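Local coordinates for protein ABC-type phosphate transport system, periplasmic component (Lactobacillus brevis, PDB 4ECF) that probably serves as the solute-binding component of a PstSACB-type ABC transporter, binding phosphate outside the cytoplasmic membrane for import, at residues A[82-87]-A[182-187]; A[122-127]-A[168-173]; A[138-143]-A[201-206]. All blocks are in the same frame, centred on the assembly; numbering follows the deposited sequence.

Contact 1 (A[82-87]-A[182-187]); sequences GITPIV and VQALSL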
ATOM      1  N   GLY A  82       4.912   2.093  -3.546  1.00 18.28           N
ATOM      2  CA  GLY A  82       5.843   0.999  -3.375  1.00 19.21           C
ATOM      3  C   GLY A  82       5.596   0.287  -2.061  1.00 18.47           C
ATOM      4  O   GLY A  82       5.134   0.900  -1.076  1.00 17.46           O
ATOM      5  N   ILE A  83       5.840  -1.011  -2.074  1.00 16.82           N
ATOM      6  CA  ILE A  83       5.752  -1.871  -0.874  1.00 17.39           C
ATOM      7  C   ILE A  83       7.105  -2.535  -0.661  1.00 18.07           C
ATOM      8  O   ILE A  83       7.734  -3.064  -1.615  1.00 17.77           O
ATOM      9  CB  ILE A  83       4.645  -2.919  -1.038  1.00 17.96           C
ATOM     10  CG1 ILE A  83       3.283  -2.222  -1.122  1.00 22.88           C
ATOM     11  CG2 ILE A  83       4.691  -3.990   0.099  1.00 18.24           C
ATOM     12  CD1 ILE A  83       2.254  -3.074  -1.825  1.00 25.48           C
ATOM     13  N   THR A  84       7.538  -2.539   0.593  1.00 19.22           N
ATOM     14  CA  THR A  84       8.841  -3.101   0.950  1.00 17.48           C
ATOM     15  C   THR A  84       8.747  -4.035   2.165  1.00 17.77           C
ATOM     16  O   THR A  84       7.984  -3.781   3.094  1.00 17.62           O
ATOM     17  CB  THR A  84       9.885  -2.032   1.231  1.00 17.60           C
ATOM     18  OG1 THR A  84      11.161  -2.652   1.485  1.00 18.94           O
ATOM     19  CG2 THR A  84       9.540  -1.159   2.412  1.00 19.42           C
ATOM     20  N   PRO A  85       9.490  -5.139   2.123  1.00 17.31           N
ATOM     21  CA  PRO A  85       9.691  -5.870   3.388  1.00 17.07           C
ATOM     22  C   PRO A  85      10.405  -4.976   4.384  1.00 17.60           C
ATOM     23  O   PRO A  85      11.206  -4.093   4.013  1.00 18.06           O
ATOM     24  CB  PRO A  85      10.595  -7.037   3.007  1.00 19.23           C
ATOM     25  CG  PRO A  85      10.788  -6.999   1.545  1.00 20.51           C
ATOM     26  CD  PRO A  85      10.350  -5.662   1.046  1.00 18.28           C
ATOM     27  N   ILE A  86      10.048  -5.152   5.662  1.00 16.87           N
ATOM     28  CA  ILE A  86      10.710  -4.492   6.753  1.00 17.00           C
ATOM     29  C   ILE A  86      11.047  -5.500   7.821  1.00 17.61           C
ATOM     30  O   ILE A  86      10.335  -6.466   8.018  1.00 17.21           O
ATOM     31  CB  ILE A  86       9.846  -3.356   7.388  1.00 17.70           C
ATOM     32  CG1 ILE A  86       8.436  -3.829   7.782  1.00 19.19           C
ATOM     33  CG2 ILE A  86       9.733  -2.144   6.422  1.00 18.07           C
ATOM     34  CD1 ILE A  86       7.752  -2.915   8.797  1.00 17.98           C
ATOM     35  N   VAL A  87      12.177  -5.287   8.480  1.00 16.78           N
ATOM     36  CA  VAL A  87      12.615  -6.166   9.541  1.00 17.60           C
ATOM     37  C   VAL A  87      12.995  -5.392  10.786  1.00 18.63           C
ATOM     38  O   VAL A  87      13.293  -4.213  10.745  1.00 18.97           O
ATOM     39  CB  VAL A  87      13.804  -7.047   9.113  1.00 19.56           C
ATOM     40  CG1 VAL A  87      13.436  -7.942   7.930  1.00 19.58           C
ATOM     41  CG2 VAL A  87      15.035  -6.203   8.809  1.00 19.39           C
ATOM     42  N   VAL A 182      12.508   0.828  11.981  1.00 28.74           N
ATOM     43  CA  VAL A 182      12.593  -0.442  11.240  1.00 26.16           C
ATOM     44  C   VAL A 182      13.601  -0.357  10.083  1.00 29.84           C
ATOM     45  O   VAL A 182      14.064   0.737   9.736  1.00 30.32           O
ATOM     46  CB  VAL A 182      11.206  -0.873  10.708  1.00 26.82           C
ATOM     47  CG1 VAL A 182      10.227  -1.093  11.867  1.00 25.31           C
ATOM     48  CG2 VAL A 182      10.652   0.157   9.726  1.00 25.21           C
ATOM     49  N   GLN A 183      13.925  -1.515   9.502  1.00 24.54           N
ATOM     50  CA  GLN A 183      14.876  -1.616   8.408  1.00 23.51           C
ATOM     51  C   GLN A 183      14.178  -2.167   7.176  1.00 21.94           C
ATOM     52  O   GLN A 183      13.689  -3.291   7.213  1.00 20.03           O
ATOM     53  CB  GLN A 183      16.064  -2.503   8.824  1.00 25.30           C
ATOM     54  CG  GLN A 183      16.976  -2.976   7.683  1.00 28.73           C
ATOM     55  CD  GLN A 183      17.928  -1.891   7.236  1.00 30.77           C
ATOM     56  OE1 GLN A 183      18.816  -1.516   7.991  1.00 39.69           O
ATOM     57  NE2 GLN A 183      17.765  -1.389   5.994  1.00 33.41           N
ATOM     58  N   ALA A 184      14.108  -1.385   6.096  1.00 20.13           N
ATOM     59  CA  ALA A 184      13.639  -1.876   4.789  1.00 18.77           C
ATOM     60  C   ALA A 184      14.691  -2.770   4.189  1.00 19.49           C
ATOM     61  O   ALA A 184      15.880  -2.456   4.210  1.00 25.19           O
ATOM     62  CB  ALA A 184      13.350  -0.729   3.797  1.00 18.49           C
ATOM     63  N   LEU A 185      14.261  -3.882   3.626  1.00 17.33           N
ATOM     64  CA  LEU A 185      15.162  -4.741   2.893  1.00 17.11           C
ATOM     65  C   LEU A 185      15.235  -4.437   1.413  1.00 17.30           C
ATOM     66  O   LEU A 185      14.198  -4.215   0.752  1.00 20.99           O
ATOM     67  CB  LEU A 185      14.724  -6.214   3.035  1.00 15.90           C
ATOM     68  CG  LEU A 185      14.720  -6.819   4.424  1.00 16.59           C
ATOM     69  CD1 LEU A 185      14.260  -8.271   4.403  1.00 18.99           C
ATOM     70  CD2 LEU A 185      16.056  -6.700   5.156  1.00 19.75           C
ATOM     71  N   SER A 186      16.451  -4.540   0.876  1.00 17.03           N
ATOM     72  CA  SER A 186      16.657  -4.698  -0.543  0.50 16.56           C
ATOM     73  C   SER A 186      16.279  -6.155  -0.866  1.00 15.10           C
ATOM     74  O   SER A 186      16.354  -7.023   0.030  1.00 15.87           O
ATOM     75  CB  SER A 186      18.120  -4.417  -0.914  0.50 17.85           C
ATOM     76  OG  SER A 186      18.414  -3.017  -0.794  0.50 18.55           O
ATOM     77  N   LEU A 187      15.898  -6.396  -2.118  1.00 15.90           N
ATOM     78  CA  LEU A 187      15.589  -7.747  -2.634  1.00 14.83           C
ATOM     79  C   LEU A 187      16.409  -7.948  -3.897  1.00 15.81           C
ATOM     80  O   LEU A 187      16.357  -7.087  -4.827  1.00 16.00           O
ATOM     81  CB  LEU A 187      14.102  -7.919  -2.932  1.00 14.66           C
ATOM     82  CG  LEU A 187      13.226  -7.826  -1.722  1.00 14.22           C
ATOM     83  CD1 LEU A 187      11.745  -7.833  -2.127  1.00 16.11           C
ATOM     84  CD2 LEU A 187      13.526  -9.022  -0.834  1.00 14.79           C
TER
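Val87, Pro85 and Leu185 bury the largest areas here, 90, 74 and 70 Å² respectively, and the contact is best read as Leu185 set against the other two. Its CD1 lies 3.6 Å from Val87 CG1 and also reaches Pro85 CB, while its CD2 approaches Val87 CG2. Both methyls of Val87 are thus engaged by one isobutyl group, and the two side chains cross at about a right angle. Val87 can do this because CG1 stands anti to its carbonyl carbon (chi1 -61°), which turns CG2 toward the same leucine. Pro85 meets a second leucine: its CG faces Leu187 CD1 at 3.9 Å.

The backbone bonds define a short antiparallel pairing. Val87 and Gln183 form a hydrogen-bonded pair, with Val87 N to Gln183 O at 2.8 Å and Gln183 N to Val87 O at 3.0 Å. Ile86 and Ala184 form the adjoining non-hydrogen-bonded pair, their CA atoms 4.4 Å apart. Beyond it Pro85 O accepts Leu185 N at 3.1 Å and Thr84 OG1 at 2.9 Å, the donors arriving from opposite faces of the carbonyl plane. Over the touching parts, 84 to 87 against 182 to 187, the end-to-end directions are 123° apart. On the face opposite Val87, Ile86 CG2 meets Val182 CG2.

Strand 73-87 is the longer partner and has other neighbours in the mixed sheet: strand 169-174 pairs with it through Thr84 and Ile86, and strand 205-213 also runs antiparallel to it. Leu185 packs on Ile170 and on Leu96 of the short strand 95-96, while Phe137 of helix 132-140 lies against Pro85.

Contact 2 (A[122-127]-A[168-173]); sequences IVLINR and GAISYV. With PO4 (phosphate ion), chain B.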
ATOM      1  N   ILE A 122      12.946 -16.457  13.413  1.00 21.69           N
ATOM      2  CA  ILE A 122      12.177 -15.505  12.611  1.00 19.02           C
ATOM      3  C   ILE A 122      10.740 -15.445  13.129  1.00 20.64           C
ATOM      4  O   ILE A 122      10.161 -16.496  13.472  1.00 21.21           O
ATOM      5  CB  ILE A 122      12.177 -15.903  11.133  1.00 18.50           C
ATOM      6  CG1 ILE A 122      13.610 -15.963  10.614  1.00 18.35           C
ATOM      7  CG2 ILE A 122      11.238 -14.985  10.324  1.00 19.70           C
ATOM      8  CD1 ILE A 122      13.739 -16.370   9.148  1.00 19.61           C
ATOM      9  N   VAL A 123      10.179 -14.237  13.221  1.00 17.85           N
ATOM     10  CA  VAL A 123       8.787 -14.057  13.573  1.00 18.18           C
ATOM     11  C   VAL A 123       8.095 -13.380  12.416  1.00 18.36           C
ATOM     12  O   VAL A 123       8.323 -12.174  12.167  1.00 17.67           O
ATOM     13  CB  VAL A 123       8.635 -13.162  14.840  1.00 20.84           C
ATOM     14  CG1 VAL A 123       7.160 -12.932  15.169  1.00 20.86           C
ATOM     15  CG2 VAL A 123       9.381 -13.767  16.027  1.00 21.34           C
ATOM     16  N   LEU A 124       7.246 -14.127  11.715  1.00 19.83           N
ATOM     17  CA  LEU A 124       6.479 -13.560  10.612  1.00 18.19           C
ATOM     18  C   LEU A 124       5.351 -12.725  11.182  1.00 18.99           C
ATOM     19  O   LEU A 124       4.634 -13.150  12.107  1.00 20.75           O
ATOM     20  CB  LEU A 124       5.902 -14.673   9.704  1.00 20.57           C
ATOM     21  CG  LEU A 124       6.917 -15.597   9.042  1.00 20.79           C
ATOM     22  CD1 LEU A 124       6.172 -16.696   8.289  1.00 22.61           C
ATOM     23  CD2 LEU A 124       7.894 -14.844   8.151  1.00 19.03           C
ATOM     24  N   ILE A 125       5.197 -11.528  10.620  1.00 17.17           N
ATOM     25  CA  ILE A 125       4.056 -10.668  10.921  1.00 19.38           C
ATOM     26  C   ILE A 125       3.314 -10.410   9.613  1.00 18.50           C
ATOM     27  O   ILE A 125       3.904  -9.958   8.643  1.00 18.86           O
ATOM     28  CB  ILE A 125       4.518  -9.336  11.562  1.00 20.89           C
ATOM     29  CG1 ILE A 125       5.412  -9.592  12.787  1.00 23.69           C
ATOM     30  CG2 ILE A 125       3.315  -8.461  11.905  1.00 27.14           C
ATOM     31  CD1 ILE A 125       4.696 -10.159  13.975  1.00 27.27           C
ATOM     32  N   ASN A 126       2.028 -10.731   9.572  1.00 17.86           N
ATOM     33  CA  ASN A 126       1.237 -10.552   8.356  1.00 19.65           C
ATOM     34  C   ASN A 126       0.151  -9.526   8.578  1.00 19.41           C
ATOM     35  O   ASN A 126      -0.226  -9.212   9.722  1.00 20.40           O
ATOM     36  CB  ASN A 126       0.585 -11.883   7.938  1.00 20.08           C
ATOM     37  CG  ASN A 126       1.516 -12.734   7.115  1.00 24.85           C
ATOM     38  OD1 ASN A 126       1.779 -13.877   7.471  1.00 32.31           O
ATOM     39  ND2 ASN A 126       1.979 -12.211   6.009  1.00 22.06           N
ATOM     40  N   ARG A 127      -0.368  -8.980   7.475  1.00 18.28           N
ATOM     41  CA  ARG A 127      -1.631  -8.317   7.549  1.00 19.29           C
ATOM     42  C   ARG A 127      -2.742  -9.333   7.358  1.00 20.32           C
ATOM     43  O   ARG A 127      -2.526 -10.437   6.823  1.00 23.38           O
ATOM     44  CB  ARG A 127      -1.716  -7.230   6.462  1.00 18.30           C
ATOM     45  CG  ARG A 127      -0.745  -6.075   6.647  1.00 20.24           C
ATOM     46  CD  ARG A 127      -1.197  -5.033   7.685  1.00 20.44           C
ATOM     47  NE  ARG A 127      -2.559  -4.619   7.374  1.00 20.03           N
ATOM     48  CZ  ARG A 127      -2.863  -3.756   6.415  1.00 18.42           C
ATOM     49  NH1 ARG A 127      -1.902  -3.171   5.712  1.00 19.90           N
ATOM     50  NH2 ARG A 127      -4.117  -3.504   6.143  1.00 17.94           N
ATOM     51  N   GLY A 168      13.471 -10.522  15.818  1.00 22.08           N
ATOM     52  CA  GLY A 168      13.307 -11.534  14.782  1.00 19.71           C
ATOM     53  C   GLY A 168      12.240 -11.226  13.728  1.00 19.39           C
ATOM     54  O   GLY A 168      12.092 -11.987  12.794  1.00 18.92           O
ATOM     55  N   ALA A 169      11.503 -10.122  13.884  1.00 19.59           N
ATOM     56  CA  ALA A 169      10.288  -9.863  13.063  1.00 18.64           C
ATOM     57  C   ALA A 169      10.591  -9.442  11.622  1.00 18.87           C
ATOM     58  O   ALA A 169      11.505  -8.672  11.377  1.00 19.18           O
ATOM     59  CB  ALA A 169       9.408  -8.801  13.727  1.00 19.67           C
ATOM     60  N   ILE A 170       9.768  -9.955  10.719  1.00 16.29           N
ATOM     61  CA  ILE A 170       9.655  -9.452   9.371  1.00 16.28           C
ATOM     62  C   ILE A 170       8.193  -9.254   8.967  1.00 17.14           C
ATOM     63  O   ILE A 170       7.345 -10.041   9.277  1.00 18.08           O
ATOM     64  CB  ILE A 170      10.406 -10.380   8.386  1.00 15.73           C
ATOM     65  CG1 ILE A 170      10.334  -9.839   6.971  1.00 15.47           C
ATOM     66  CG2 ILE A 170       9.878 -11.835   8.475  1.00 16.73           C
ATOM     67  CD1 ILE A 170      11.237 -10.552   5.956  1.00 15.37           C
ATOM     68  N   SER A 171       7.943  -8.188   8.213  1.00 15.65           N
ATOM     69  CA  SER A 171       6.625  -7.913   7.625  1.00 16.95           C
ATOM     70  C   SER A 171       6.827  -7.113   6.343  1.00 17.23           C
ATOM     71  O   SER A 171       7.910  -7.121   5.742  1.00 17.36           O
ATOM     72  CB  SER A 171       5.695  -7.188   8.586  1.00 18.83           C
ATOM     73  OG  SER A 171       4.345  -7.278   8.142  1.00 19.10           O
ATOM     74  N   TYR A 172       5.752  -6.495   5.919  1.00 17.90           N
ATOM     75  CA  TYR A 172       5.760  -5.695   4.687  1.00 19.67           C
ATOM     76  C   TYR A 172       4.911  -4.463   4.911  1.00 19.30           C
ATOM     77  O   TYR A 172       3.874  -4.539   5.570  1.00 18.82           O
ATOM     78  CB  TYR A 172       5.257  -6.555   3.525  1.00 19.53           C
ATOM     79  CG  TYR A 172       4.116  -7.434   3.875  1.00 18.50           C
ATOM     80  CD1 TYR A 172       2.826  -6.962   3.869  1.00 19.79           C
ATOM     81  CD2 TYR A 172       4.320  -8.745   4.345  1.00 17.71           C
ATOM     82  CE1 TYR A 172       1.754  -7.764   4.222  1.00 20.86           C
ATOM     83  CE2 TYR A 172       3.266  -9.559   4.693  1.00 20.89           C
ATOM     84  CZ  TYR A 172       1.960  -9.063   4.640  1.00 21.89           C
ATOM     85  OH  TYR A 172       0.899  -9.877   4.998  1.00 22.04           O
ATOM     86  N   VAL A 173       5.302  -3.336   4.288  1.00 17.93           N
ATOM     87  CA  VAL A 173       4.613  -2.088   4.459  1.00 19.21           C
ATOM     88  C   VAL A 173       4.885  -1.164   3.289  1.00 19.96           C
ATOM     89  O   VAL A 173       5.918  -1.261   2.608  1.00 17.50           O
ATOM     90  CB  VAL A 173       4.997  -1.389   5.794  1.00 21.76           C
ATOM     91  CG1 VAL A 173       6.369  -0.695   5.713  1.00 18.49           C
ATOM     92  CG2 VAL A 173       3.851  -0.541   6.301  1.00 25.00           C
TER
HETATM   93  P   PO4 B 300      -3.968  -1.899   2.951  1.00 16.89           P
HETATM   94  O1  PO4 B 300      -2.857  -2.934   3.082  1.00 18.46           O
HETATM   95  O2  PO4 B 300      -5.113  -2.360   2.125  1.00 15.66           O
HETATM   96  O3  PO4 B 300      -4.418  -1.377   4.287  1.00 16.14           O
HETATM   97  O4  PO4 B 300      -3.359  -0.600   2.228  1.00 16.24           O
HETATM   98  O   HOH W   1       1.110  -3.328   5.730  1.00 19.19           O
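Tyr172 crosses Asn126 and Arg127 obliquely, its ring plane 49° from the Asn126 amide. Asn126 ND2 sits at the ring edge and donates to Tyr172 OH at 2.8 Å, with the oxygen close to the amide plane. Arg127 N donates to the same hydroxyl at 2.9 Å, so two N-H groups grip one buried oxygen. With CG wedged between backbone N and carbonyl carbon (chi1 40°), the ring reaches across to the neighbouring strand.

Strands 123-127 and 169-173 are parallel neighbours in the sheet of a periplasmic-binding-protein fold, their axes 4.8 Å apart and 24° from parallel; helices 132-140 and 156-165 lie between them in the chain, and Phe137 of the first stacks on Tyr172. Arg127 extends past the strand end to a bound phosphate, a ligand consistent with the PstS family: NH2 bonds O3 at 2.8 Å, while the bond from NH1 to O1 is weak. Ser131, Gly132 and Thr133 also hold this ion. A phenylalanine in place of Tyr172 would probably leave Asn126 ND2 and Arg127 N without their shared acceptor. Toward the N-terminal ends of the strands, Ser171 OG donates to Ile125 O at 2.8 Å from above the carbonyl plane, and Ile170 CG2 lies 3.6 Å from Leu124 CD2, these two side chains pointing the same way.

Contact 3 (A[138-143]-A[201-206]); sequences EQFGLA and DWRIWS. With EDO (1,2-ethanediol), chain L; EDO (1,2-ethanediol), chain F.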
ATOM      1  N   GLU A 138       2.203 -10.649  -1.907  1.00 17.35           N
ATOM      2  CA  GLU A 138       2.158 -12.086  -2.299  1.00 17.05           C
ATOM      3  C   GLU A 138       2.347 -12.266  -3.802  1.00 19.99           C
ATOM      4  O   GLU A 138       3.107 -13.135  -4.243  1.00 20.11           O
ATOM      5  CB  GLU A 138       0.876 -12.768  -1.742  1.00 22.40           C
ATOM      6  CG  GLU A 138       0.893 -12.791  -0.190  1.00 22.69           C
ATOM      7  CD  GLU A 138      -0.125 -13.690   0.521  1.00 33.46           C
ATOM      8  OE1 GLU A 138      -1.172 -13.996  -0.072  1.00 33.21           O
ATOM      9  OE2 GLU A 138       0.100 -14.042   1.711  1.00 38.30           O
ATOM     10  N   GLN A 139       1.670 -11.417  -4.597  1.00 17.52           N
ATOM     11  CA  GLN A 139       1.740 -11.549  -6.023  1.00 20.09           C
ATOM     12  C   GLN A 139       3.134 -11.166  -6.580  1.00 19.89           C
ATOM     13  O   GLN A 139       3.699 -11.899  -7.381  1.00 21.51           O
ATOM     14  CB  GLN A 139       0.638 -10.739  -6.690  1.00 22.54           C
ATOM     15  CG  GLN A 139       0.706 -10.775  -8.210  1.00 24.26           C
ATOM     16  CD  GLN A 139      -0.584 -10.286  -8.867  1.00 27.03           C
ATOM     17  OE1 GLN A 139      -1.447  -9.671  -8.212  1.00 27.87           O
ATOM     18  NE2 GLN A 139      -0.728 -10.575 -10.162  1.00 28.48           N
ATOM     19  N   PHE A 140       3.656  -9.996  -6.188  1.00 18.19           N
ATOM     20  CA  PHE A 140       4.843  -9.451  -6.828  1.00 18.47           C
ATOM     21  C   PHE A 140       6.144  -9.607  -6.054  1.00 17.77           C
ATOM     22  O   PHE A 140       7.242  -9.451  -6.630  1.00 20.13           O
ATOM     23  CB  PHE A 140       4.582  -7.973  -7.198  1.00 18.96           C
ATOM     24  CG  PHE A 140       3.439  -7.797  -8.156  1.00 20.17           C
ATOM     25  CD1 PHE A 140       3.596  -8.149  -9.482  1.00 22.94           C
ATOM     26  CD2 PHE A 140       2.217  -7.300  -7.739  1.00 19.62           C
ATOM     27  CE1 PHE A 140       2.546  -8.042 -10.368  1.00 26.07           C
ATOM     28  CE2 PHE A 140       1.149  -7.192  -8.619  1.00 23.37           C
ATOM     29  CZ  PHE A 140       1.318  -7.563  -9.933  1.00 25.14           C
ATOM     30  N   GLY A 141       6.028  -9.920  -4.769  1.00 16.24           N
ATOM     31  CA  GLY A 141       7.142 -10.263  -3.874  1.00 15.84           C
ATOM     32  C   GLY A 141       7.404 -11.761  -3.695  1.00 16.64           C
ATOM     33  O   GLY A 141       8.551 -12.218  -3.771  1.00 18.64           O
ATOM     34  N   LEU A 142       6.316 -12.494  -3.509  1.00 16.72           N
ATOM     35  CA  LEU A 142       6.363 -13.942  -3.206  1.00 17.44           C
ATOM     36  C   LEU A 142       5.992 -14.870  -4.387  1.00 16.66           C
ATOM     37  O   LEU A 142       5.761 -16.073  -4.171  1.00 18.35           O
ATOM     38  CB  LEU A 142       5.520 -14.257  -1.971  1.00 18.57           C
ATOM     39  CG  LEU A 142       5.782 -13.473  -0.676  1.00 19.06           C
ATOM     40  CD1 LEU A 142       4.870 -14.006   0.448  1.00 19.23           C
ATOM     41  CD2 LEU A 142       7.212 -13.592  -0.216  1.00 16.49           C
ATOM     42  N   ALA A 143       5.909 -14.352  -5.609  1.00 19.53           N
ATOM     43  CA  ALA A 143       5.574 -15.193  -6.781  1.00 22.97           C
ATOM     44  C   ALA A 143       4.316 -16.055  -6.546  1.00 21.42           C
ATOM     45  O   ALA A 143       4.252 -17.235  -6.892  1.00 22.87           O
ATOM     46  CB  ALA A 143       6.762 -16.044  -7.231  1.00 22.59           C
ATOM     47  N   ASP A 201      12.180  -2.196 -11.881  1.00 20.86           N
ATOM     48  CA  ASP A 201      13.295  -2.955 -11.301  1.00 21.43           C
ATOM     49  C   ASP A 201      12.978  -3.401  -9.869  1.00 20.41           C
ATOM     50  O   ASP A 201      13.412  -4.472  -9.435  1.00 20.70           O
ATOM     51  CB  ASP A 201      14.584  -2.139 -11.327  1.00 21.34           C
ATOM     52  CG  ASP A 201      15.250  -2.107 -12.730  1.00 24.91           C
ATOM     53  OD1 ASP A 201      14.942  -2.951 -13.595  1.00 28.96           O
ATOM     54  OD2 ASP A 201      16.093  -1.232 -12.952  1.00 26.75           O
ATOM     55  N   TRP A 202      12.216  -2.582  -9.157  1.00 19.43           N
ATOM     56  CA  TRP A 202      11.534  -2.984  -7.931  1.00 17.56           C
ATOM     57  C   TRP A 202      10.088  -3.298  -8.326  1.00 16.43           C
ATOM     58  O   TRP A 202       9.386  -2.418  -8.837  1.00 19.35           O
ATOM     59  CB  TRP A 202      11.542  -1.814  -6.919  1.00 18.12           C
ATOM     60  CG  TRP A 202      10.913  -2.256  -5.621  1.00 16.73           C
ATOM     61  CD1 TRP A 202       9.562  -2.169  -5.256  1.00 16.62           C
ATOM     62  CD2 TRP A 202      11.558  -2.949  -4.526  1.00 17.19           C
ATOM     63  NE1 TRP A 202       9.365  -2.740  -4.019  1.00 16.74           N
ATOM     64  CE2 TRP A 202      10.542  -3.183  -3.519  1.00 15.81           C
ATOM     65  CE3 TRP A 202      12.869  -3.308  -4.241  1.00 16.28           C
ATOM     66  CZ2 TRP A 202      10.817  -3.865  -2.330  1.00 14.46           C
ATOM     67  CZ3 TRP A 202      13.129  -3.952  -3.036  1.00 16.11           C
ATOM     68  CH2 TRP A 202      12.125  -4.199  -2.096  1.00 14.56           C
ATOM     69  N   ARG A 203       9.681  -4.555  -8.208  1.00 17.03           N
ATOM     70  CA  ARG A 203       8.408  -5.029  -8.770  1.00 18.90           C
ATOM     71  C   ARG A 203       7.230  -4.896  -7.822  1.00 18.45           C
ATOM     72  O   ARG A 203       6.059  -5.069  -8.238  1.00 17.20           O
ATOM     73  CB  ARG A 203       8.537  -6.500  -9.166  1.00 19.35           C
ATOM     74  CG  ARG A 203       9.475  -6.722 -10.357  1.00 25.72           C
ATOM     75  CD  ARG A 203       9.565  -8.197 -10.746  1.00 39.24           C
ATOM     76  NE  ARG A 203       8.282  -8.754 -11.228  1.00 55.17           N
ATOM     77  CZ  ARG A 203       7.508  -9.635 -10.580  1.00 57.24           C
ATOM     78  NH1 ARG A 203       7.839 -10.105  -9.377  1.00 58.00           N
ATOM     79  NH2 ARG A 203       6.386 -10.057 -11.149  1.00 53.44           N
ATOM     80  N   ILE A 204       7.501  -4.682  -6.551  1.00 18.41           N
ATOM     81  CA  ILE A 204       6.408  -4.700  -5.537  1.00 16.52           C
ATOM     82  C   ILE A 204       5.841  -3.278  -5.349  1.00 16.66           C
ATOM     83  O   ILE A 204       6.380  -2.477  -4.591  1.00 16.22           O
ATOM     84  CB  ILE A 204       6.850  -5.298  -4.171  1.00 17.50           C
ATOM     85  CG1 ILE A 204       7.866  -6.440  -4.319  1.00 18.48           C
ATOM     86  CG2 ILE A 204       5.593  -5.722  -3.420  1.00 17.31           C
ATOM     87  CD1 ILE A 204       8.312  -6.973  -2.964  1.00 16.90           C
ATOM     88  N   TRP A 205       4.727  -3.000  -6.050  1.00 18.28           N
ATOM     89  CA  TRP A 205       4.111  -1.688  -6.086  1.00 17.93           C
ATOM     90  C   TRP A 205       2.723  -1.899  -6.612  1.00 18.46           C
ATOM     91  O   TRP A 205       2.425  -2.929  -7.274  1.00 15.29           O
ATOM     92  CB  TRP A 205       4.883  -0.671  -6.927  1.00 17.16           C
ATOM     93  CG  TRP A 205       5.108  -1.059  -8.362  1.00 16.96           C
ATOM     94  CD1 TRP A 205       6.248  -1.604  -8.922  1.00 18.09           C
ATOM     95  CD2 TRP A 205       4.208  -0.803  -9.462  1.00 18.50           C
ATOM     96  NE1 TRP A 205       6.096  -1.764 -10.273  1.00 18.36           N
ATOM     97  CE2 TRP A 205       4.877  -1.304 -10.666  1.00 20.11           C
ATOM     98  CE3 TRP A 205       2.912  -0.283  -9.567  1.00 17.95           C
ATOM     99  CZ2 TRP A 205       4.288  -1.224 -11.914  1.00 20.73           C
ATOM    100  CZ3 TRP A 205       2.339  -0.204 -10.850  1.00 21.35           C
ATOM    101  CH2 TRP A 205       3.020  -0.679 -11.988  1.00 19.50           C
ATOM    102  N   SER A 206       1.845  -0.951  -6.345  1.00 17.39           N
ATOM    103  CA  SER A 206       0.513  -0.981  -6.965  1.00 19.06           C
ATOM    104  C   SER A 206       0.014   0.427  -7.261  1.00 17.08           C
ATOM    105  O   SER A 206       0.551   1.398  -6.742  1.00 17.79           O
ATOM    106  CB  SER A 206      -0.514  -1.715  -6.103  1.00 21.43           C
ATOM    107  OG  SER A 206      -0.895  -0.940  -4.974  1.00 23.73           O
TER
HETATM  108  C1  EDO L 310       8.529 -12.497  -7.264  1.00 36.34           C
HETATM  109  O1  EDO L 310       7.082 -12.401  -7.332  1.00 31.46           O
HETATM  110  C2  EDO L 310       9.139 -12.753  -8.648  1.00 43.97           C
HETATM  111  O2  EDO L 310       9.644 -14.094  -8.801  1.00 51.30           O
HETATM  112  C1  EDO F 304      13.519  -6.684  -6.554  1.00 16.95           C
HETATM  113  O1  EDO F 304      13.775  -7.885  -7.318  1.00 19.30           O
HETATM  114  C2  EDO F 304      12.115  -6.622  -5.962  1.00 18.44           C
HETATM  115  O2  EDO F 304      11.093  -6.692  -6.953  1.00 19.66           O
HETATM  116  O   HOH W   2       5.127 -12.526  -9.707  1.00 54.95           O
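The Phe140 ring has Gln139 CG over the centre of one face, 3.6 Å above the plane, and Arg203 NH2 at its edge, 3.8 Å from CD1. The Arg203 guanidinium is turned 63° from that ring, an edge approach; the cation-pi partner of Phe140 is Arg252. At the guanidinium's own edge, in plane, lie a water and O1 of an ethanediol. The water accepts from Arg203 NH2 at 3.1 Å and donates to Gln139 O, bridging the segments; the bond from NH1 to the ethanediol O1 is weak. Arg203 NH1 also comes within 2.9 Å of Phe140 O, but the angle is too poor for a hydrogen bond.

These groups join the C-terminal part of helix 132-140 to the loop that leads into strand 205-213 of the mixed sheet, within the periplasmic-binding-protein fold. Here Phe140 CB rests 3.4 Å from Arg203 O, and Ile204 CD1 meets Gly141 CA at 3.6 Å. At that distance a side chain on Gly141 would probably be crowded against Ile204. On Trp202, C2 of a second ethanediol lies over one face, toward the rim; O2 of this molecule accepts the backbone N of Arg203 at 2.9 Å.

In the fold
All three contacts reach one mixed sheet. Contacts 1 and 2 are buried strand pairings joined through strands 73-87 and 169-174, which bond at Thr84 N to Val173 O and Ile86 N to Ser171 O. They differ in sense: contact 1 is antiparallel and largely aliphatic, whereas contact 2 is parallel and becomes polar toward the phosphate. Contact 3 has a buried centre but an exposed rim at Arg203, and its segments share no direct hydrogen bond; packing of Phe140 and Gly141 on Arg203 and Ile204 is joined by a bridging water and weak ethanediol bonds. It meets contact 1 where Ile83 bonds both Trp202 and Ile204, but does not touch contact 2, although helix 132-140 follows strand 123-127.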